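Local coordinates for protein telomerase reverse transcriptase (PDB 6ZDQ) that probably extends chromosome ends as the catalytic reverse transcriptase of telomerase, copying a template carried in the enzyme's own RNA component, at residues Asp95-Arg109 with Asp126-Trp138. Residues are numbered along the deposited sequence; the frame is centred on the assembly and turned at random.
Sequences DAWGGVSNKKIIKDR and DLFRGIRLKDFKW. With nucleotides of chain B.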
# COMPACT_ATOMS: atom_id res chain seq x y z
N ASP A 95 -5.58 -19.65 -34.67
CA ASP A 95 -5.05 -18.47 -35.35
C ASP A 95 -4.87 -17.31 -34.38
O ASP A 95 -3.89 -16.56 -34.47
CB ASP A 95 -5.96 -18.07 -36.50
CG ASP A 95 -6.18 -19.20 -37.48
OD1 ASP A 95 -5.20 -19.89 -37.82
OD2 ASP A 95 -7.34 -19.39 -37.92
N ALA A 96 -5.81 -17.14 -33.45
CA ALA A 96 -5.70 -16.07 -32.46
C ALA A 96 -4.52 -16.27 -31.52
O ALA A 96 -4.02 -15.29 -30.97
CB ALA A 96 -7.00 -15.96 -31.66
N TRP A 97 -4.07 -17.51 -31.32
CA TRP A 97 -2.90 -17.78 -30.51
C TRP A 97 -1.59 -17.62 -31.28
O TRP A 97 -0.53 -17.59 -30.65
CB TRP A 97 -2.96 -19.19 -29.93
CG TRP A 97 -4.07 -19.42 -28.96
CD1 TRP A 97 -5.27 -20.00 -29.22
CD2 TRP A 97 -4.08 -19.09 -27.57
NE1 TRP A 97 -6.04 -20.05 -28.08
CE2 TRP A 97 -5.32 -19.49 -27.05
CE3 TRP A 97 -3.16 -18.49 -26.71
CZ2 TRP A 97 -5.67 -19.31 -25.71
CZ3 TRP A 97 -3.50 -18.31 -25.38
CH2 TRP A 97 -4.75 -18.72 -24.90
N GLY A 98 -1.64 -17.51 -32.60
CA GLY A 98 -0.43 -17.44 -33.39
C GLY A 98 0.30 -18.76 -33.52
O GLY A 98 1.54 -18.79 -33.52
N GLY A 99 -0.44 -19.87 -33.64
CA GLY A 99 0.17 -21.17 -33.81
C GLY A 99 0.42 -21.89 -32.50
O GLY A 99 0.17 -21.39 -31.40
N VAL A 100 0.93 -23.12 -32.63
CA VAL A 100 1.14 -23.98 -31.47
C VAL A 100 2.22 -23.41 -30.56
O VAL A 100 2.02 -23.30 -29.34
CB VAL A 100 1.48 -25.41 -31.93
CG1 VAL A 100 1.76 -26.30 -30.72
CG2 VAL A 100 0.36 -25.98 -32.77
N SER A 101 3.38 -23.07 -31.12
CA SER A 101 4.51 -22.63 -30.30
C SER A 101 4.19 -21.35 -29.53
O SER A 101 4.51 -21.24 -28.34
CB SER A 101 5.74 -22.45 -31.18
OG SER A 101 5.49 -21.54 -32.23
N ASN A 102 3.56 -20.37 -30.19
CA ASN A 102 3.21 -19.14 -29.50
C ASN A 102 2.12 -19.37 -28.45
O ASN A 102 2.10 -18.68 -27.42
CB ASN A 102 2.75 -18.07 -30.49
CG ASN A 102 3.89 -17.55 -31.36
OD1 ASN A 102 5.06 -17.75 -31.05
ND2 ASN A 102 3.54 -16.88 -32.45
N LYS A 103 1.21 -20.31 -28.69
CA LYS A 103 0.14 -20.59 -27.74
C LYS A 103 0.71 -21.02 -26.39
O LYS A 103 0.17 -20.65 -25.34
CB LYS A 103 -0.81 -21.65 -28.29
CG LYS A 103 -2.01 -21.93 -27.41
CD LYS A 103 -2.95 -22.95 -28.05
CE LYS A 103 -4.15 -23.23 -27.17
NZ LYS A 103 -5.08 -24.23 -27.78
N LYS A 104 1.77 -21.83 -26.40
CA LYS A 104 2.41 -22.23 -25.15
C LYS A 104 3.02 -21.03 -24.44
O LYS A 104 2.87 -20.88 -23.22
CB LYS A 104 3.46 -23.30 -25.42
CG LYS A 104 2.97 -24.43 -26.30
CD LYS A 104 4.03 -25.50 -26.47
CE LYS A 104 3.56 -26.56 -27.45
NZ LYS A 104 2.24 -27.14 -27.07
N ILE A 105 3.72 -20.17 -25.19
CA ILE A 105 4.35 -18.99 -24.59
C ILE A 105 3.29 -18.04 -24.05
O ILE A 105 3.40 -17.54 -22.93
CB ILE A 105 5.26 -18.30 -25.61
CG1 ILE A 105 6.39 -19.23 -26.03
CG2 ILE A 105 5.82 -17.02 -25.02
CD1 ILE A 105 7.28 -18.66 -27.10
N ILE A 106 2.25 -17.78 -24.84
CA ILE A 106 1.22 -16.83 -24.42
C ILE A 106 0.49 -17.33 -23.18
O ILE A 106 0.20 -16.56 -22.26
CB ILE A 106 0.24 -16.55 -25.58
CG1 ILE A 106 0.96 -15.79 -26.70
CG2 ILE A 106 -0.95 -15.74 -25.10
CD1 ILE A 106 0.07 -15.42 -27.86
N LYS A 107 0.19 -18.63 -23.13
CA LYS A 107 -0.44 -19.19 -21.94
C LYS A 107 0.46 -19.06 -20.72
O LYS A 107 -0.01 -18.79 -19.61
CB LYS A 107 -0.83 -20.65 -22.18
CG LYS A 107 -2.12 -20.83 -22.97
CD LYS A 107 -2.59 -22.27 -22.93
CE LYS A 107 -3.96 -22.42 -23.58
NZ LYS A 107 -4.49 -23.81 -23.46
N ASP A 108 1.77 -19.27 -20.90
CA ASP A 108 2.70 -19.09 -19.79
C ASP A 108 2.72 -17.65 -19.30
O ASP A 108 2.86 -17.39 -18.10
CB ASP A 108 4.11 -19.52 -20.21
CG ASP A 108 4.24 -21.03 -20.31
OD1 ASP A 108 3.47 -21.74 -19.63
OD2 ASP A 108 5.13 -21.49 -21.06
N ARG A 109 2.57 -16.69 -20.22
CA ARG A 109 2.57 -15.28 -19.82
C ARG A 109 1.27 -14.88 -19.14
O ARG A 109 1.26 -13.92 -18.35
CB ARG A 109 2.83 -14.39 -21.03
CG ARG A 109 4.11 -14.73 -21.78
CD ARG A 109 5.35 -14.49 -20.92
NE ARG A 109 6.47 -15.33 -21.34
CZ ARG A 109 7.22 -15.10 -22.42
NH1 ARG A 109 6.96 -14.06 -23.20
NH2 ARG A 109 8.22 -15.92 -22.72
N ASP A 126 9.00 -7.48 -21.77
CA ASP A 126 9.23 -8.77 -21.11
C ASP A 126 8.06 -9.72 -21.33
O ASP A 126 8.26 -10.90 -21.66
CB ASP A 126 9.46 -8.56 -19.61
CG ASP A 126 10.69 -7.74 -19.32
OD1 ASP A 126 11.65 -7.82 -20.10
OD2 ASP A 126 10.68 -7.01 -18.30
N LEU A 127 6.84 -9.23 -21.16
CA LEU A 127 5.66 -10.09 -21.23
C LEU A 127 5.45 -10.65 -22.63
O LEU A 127 5.00 -11.79 -22.77
CB LEU A 127 4.43 -9.31 -20.78
CG LEU A 127 3.17 -10.12 -20.48
CD1 LEU A 127 3.43 -11.09 -19.33
CD2 LEU A 127 2.00 -9.21 -20.16
N PHE A 128 5.77 -9.89 -23.67
CA PHE A 128 5.49 -10.28 -25.04
C PHE A 128 6.75 -10.66 -25.81
O PHE A 128 6.80 -10.52 -27.03
CB PHE A 128 4.74 -9.17 -25.77
CG PHE A 128 3.44 -8.80 -25.12
CD1 PHE A 128 2.74 -9.73 -24.36
CD2 PHE A 128 2.91 -7.53 -25.26
CE1 PHE A 128 1.54 -9.40 -23.76
CE2 PHE A 128 1.71 -7.19 -24.66
CZ PHE A 128 1.02 -8.13 -23.91
N ARG A 129 7.77 -11.15 -25.11
CA ARG A 129 9.02 -11.52 -25.74
C ARG A 129 9.01 -12.99 -26.17
O ARG A 129 8.27 -13.82 -25.63
CB ARG A 129 10.20 -11.26 -24.80
CG ARG A 129 10.41 -12.33 -23.74
CD ARG A 129 11.49 -11.93 -22.73
NE ARG A 129 12.68 -11.37 -23.37
CZ ARG A 129 13.03 -10.09 -23.30
NH1 ARG A 129 12.28 -9.23 -22.62
NH2 ARG A 129 14.13 -9.66 -23.91
N GLY A 130 9.83 -13.29 -27.17
CA GLY A 130 9.95 -14.65 -27.67
C GLY A 130 8.79 -15.15 -28.49
O GLY A 130 8.74 -16.35 -28.79
N ILE A 131 7.87 -14.28 -28.88
CA ILE A 131 6.71 -14.68 -29.67
C ILE A 131 7.04 -14.49 -31.15
O ILE A 131 7.44 -13.40 -31.57
CB ILE A 131 5.47 -13.86 -29.27
CG1 ILE A 131 5.04 -14.21 -27.85
CG2 ILE A 131 4.33 -14.11 -30.25
CD1 ILE A 131 3.84 -13.43 -27.37
N ARG A 132 6.87 -15.56 -31.93
CA ARG A 132 7.20 -15.53 -33.35
C ARG A 132 6.16 -14.69 -34.10
O ARG A 132 4.99 -15.06 -34.17
CB ARG A 132 7.25 -16.95 -33.90
CG ARG A 132 8.38 -17.81 -33.34
CD ARG A 132 9.74 -17.18 -33.59
NE ARG A 132 10.82 -18.15 -33.43
CZ ARG A 132 11.38 -18.46 -32.26
NH1 ARG A 132 10.95 -17.89 -31.14
NH2 ARG A 132 12.36 -19.36 -32.21
N LEU A 133 6.60 -13.56 -34.65
CA LEU A 133 5.71 -12.72 -35.45
C LEU A 133 5.30 -13.41 -36.75
O LEU A 133 4.19 -13.18 -37.25
CB LEU A 133 6.38 -11.38 -35.74
CG LEU A 133 5.60 -10.39 -36.62
CD1 LEU A 133 5.10 -9.21 -35.80
CD2 LEU A 133 6.46 -9.93 -37.79
N LYS A 134 6.19 -14.23 -37.32
CA LYS A 134 5.90 -14.89 -38.59
C LYS A 134 4.66 -15.77 -38.51
O LYS A 134 3.92 -15.88 -39.49
CB LYS A 134 7.11 -15.73 -39.03
CG LYS A 134 7.55 -16.75 -38.00
CD LYS A 134 8.36 -17.88 -38.62
CE LYS A 134 8.67 -18.96 -37.59
NZ LYS A 134 9.33 -20.15 -38.20
N ASP A 135 4.42 -16.40 -37.36
CA ASP A 135 3.30 -17.33 -37.22
C ASP A 135 1.94 -16.64 -37.22
O ASP A 135 0.92 -17.33 -37.36
CB ASP A 135 3.46 -18.15 -35.94
CG ASP A 135 4.74 -18.97 -35.93
OD1 ASP A 135 5.49 -18.91 -36.92
OD2 ASP A 135 4.99 -19.67 -34.92
N PHE A 136 1.89 -15.32 -37.07
CA PHE A 136 0.64 -14.57 -37.13
C PHE A 136 0.39 -14.19 -38.58
O PHE A 136 0.88 -13.17 -39.07
CB PHE A 136 0.68 -13.35 -36.22
CG PHE A 136 0.55 -13.67 -34.76
CD1 PHE A 136 1.66 -14.04 -34.01
CD2 PHE A 136 -0.68 -13.59 -34.13
CE1 PHE A 136 1.54 -14.32 -32.67
CE2 PHE A 136 -0.80 -13.88 -32.78
CZ PHE A 136 0.31 -14.25 -32.05
N LYS A 137 -0.38 -15.02 -39.28
CA LYS A 137 -0.62 -14.79 -40.70
C LYS A 137 -1.57 -13.62 -40.93
O LYS A 137 -1.41 -12.87 -41.90
CB LYS A 137 -1.17 -16.06 -41.34
CG LYS A 137 -0.24 -17.26 -41.23
CD LYS A 137 1.09 -17.00 -41.92
CE LYS A 137 2.01 -18.20 -41.79
NZ LYS A 137 3.27 -18.03 -42.55
N TRP A 138 -2.57 -13.45 -40.06
CA TRP A 138 -3.60 -12.44 -40.26
C TRP A 138 -3.10 -11.01 -39.99
O TRP A 138 -3.89 -10.07 -40.16
CB TRP A 138 -4.81 -12.74 -39.38
CG TRP A 138 -4.47 -13.02 -37.95
CD1 TRP A 138 -4.24 -14.24 -37.39
CD2 TRP A 138 -4.31 -12.05 -36.91
NE1 TRP A 138 -3.95 -14.09 -36.05
CE2 TRP A 138 -3.99 -12.76 -35.73
CE3 TRP A 138 -4.41 -10.66 -36.85
CZ2 TRP A 138 -3.77 -12.12 -34.52
CZ3 TRP A 138 -4.19 -10.03 -35.64
CH2 TRP A 138 -3.87 -10.76 -34.49
P U B 59 12.90 -14.46 -30.48
OP1 U B 59 12.13 -15.71 -30.28
OP2 U B 59 14.32 -14.55 -30.92
O5' U B 59 12.12 -13.56 -31.53
C5' U B 59 10.76 -13.21 -31.32
C4' U B 59 10.33 -12.06 -32.20
O4' U B 59 11.06 -10.86 -31.86
C3' U B 59 10.61 -12.23 -33.69
O3' U B 59 9.66 -13.06 -34.34
C2' U B 59 10.61 -10.80 -34.19
O2' U B 59 9.29 -10.30 -34.31
C1' U B 59 11.29 -10.08 -33.02
N1 U B 59 12.75 -9.94 -33.22
C2 U B 59 13.19 -8.88 -34.00
O2 U B 59 12.43 -8.07 -34.50
N3 U B 59 14.55 -8.80 -34.16
C4 U B 59 15.50 -9.65 -33.63
O4 U B 59 16.69 -9.45 -33.87
C5 U B 59 14.96 -10.72 -32.85
C6 U B 59 13.64 -10.82 -32.67
P G B 60 10.09 -13.92 -35.63
OP1 G B 60 8.91 -14.71 -36.05
OP2 G B 60 11.37 -14.60 -35.34
O5' G B 60 10.35 -12.81 -36.74
C5' G B 60 11.36 -12.98 -37.72
C4' G B 60 11.63 -11.69 -38.45
O4' G B 60 12.24 -10.73 -37.54
C3' G B 60 12.61 -11.77 -39.60
O3' G B 60 12.02 -12.27 -40.79
C2' G B 60 13.10 -10.33 -39.72
O2' G B 60 12.12 -9.53 -40.37
C1' G B 60 13.16 -9.92 -38.25
N9 G B 60 14.50 -10.13 -37.67
C8 G B 60 14.87 -11.05 -36.72
N7 G B 60 16.13 -10.99 -36.41
C5 G B 60 16.64 -9.97 -37.20
C6 G B 60 17.95 -9.44 -37.30
O6 G B 60 18.97 -9.78 -36.69
N1 G B 60 18.02 -8.41 -38.23
C2 G B 60 16.96 -7.93 -38.96
N2 G B 60 17.22 -6.93 -39.81
N3 G B 60 15.73 -8.42 -38.88
C4 G B 60 15.64 -9.42 -37.98
P A B 58 17.81 -13.57 -27.87
OP1 A B 58 17.64 -14.98 -27.43
OP2 A B 58 18.65 -13.27 -29.05
O5' A B 58 16.36 -12.95 -28.13
C5' A B 58 15.34 -13.09 -27.16
C4' A B 58 14.12 -12.28 -27.53
O4' A B 58 14.43 -10.86 -27.43
C3' A B 58 13.61 -12.45 -28.95
O3' A B 58 12.83 -13.62 -29.11
C2' A B 58 12.85 -11.16 -29.18
O2' A B 58 11.57 -11.21 -28.56
C1' A B 58 13.72 -10.15 -28.42
N9 A B 58 14.69 -9.48 -29.31
C8 A B 58 16.01 -9.81 -29.52
N7 A B 58 16.62 -9.02 -30.37
C5 A B 58 15.63 -8.12 -30.75
C6 A B 58 15.64 -7.03 -31.64
N6 A B 58 16.72 -6.65 -32.33
N1 A B 58 14.49 -6.33 -31.79
C2 A B 58 13.41 -6.72 -31.09
N3 A B 58 13.28 -7.72 -30.23
C4 A B 58 14.44 -8.39 -30.11
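R109 reaches from helix 99-115 to the irregular chain that follows helix 124-127, and there a single nitrogen makes two bonds. Its NH1 gives one hydrogen to R129 O at 2.8 Å and the other to L127 O at 3.0 Å; both bonds are nearly straight and near the guanidinium plane, but NH1 stands well above the L127 carbonyl plane and close to that of R129. A bend at chi2 (-64°) brings CG and CD beside L127 O, while I105 CG2 lies over the rim of one guanidinium face. The carbonyls on either side of F128, one in the last helical residue and one beyond it, are thereby tied to the same nitrogen.

N102 shows how one side-chain amide can satisfy both backbone polar groups of a single residue, R132. Its OD1 accepts from R132 N at 3.0 Å and its ND2 donates to R132 O at 2.9 Å. The amide is tilted 21° against the F136 ring, ND2 coming obliquely to CE1, and touches I131 CG2. I131 CD1 in turn meets I106 CG1 at 3.8 Å.

At the other end, G98 closes helix 94-97 in a Schellman motif and lays its CA over the centre of the F136 ring, a CH-pi contact. W138 NE1 donates a hydrogen bond to D95 O, in its own ring plane but above the carbonyl plane, and G98 N bonds to that oxygen from the opposite face.

The far side of this chain meets RNA of chain B: G130 N bonds to O2' of adenosine 58, L133 N to O3' of uridine 59 and K134 N to OP1 of guanosine 60. Within the telomerase RNA-binding domain, the chain thus runs between helix 99-115 and the RNA, while L162 of helix 148-177 packs on I131 and F128, and L39 of helix 34-49 touches W138.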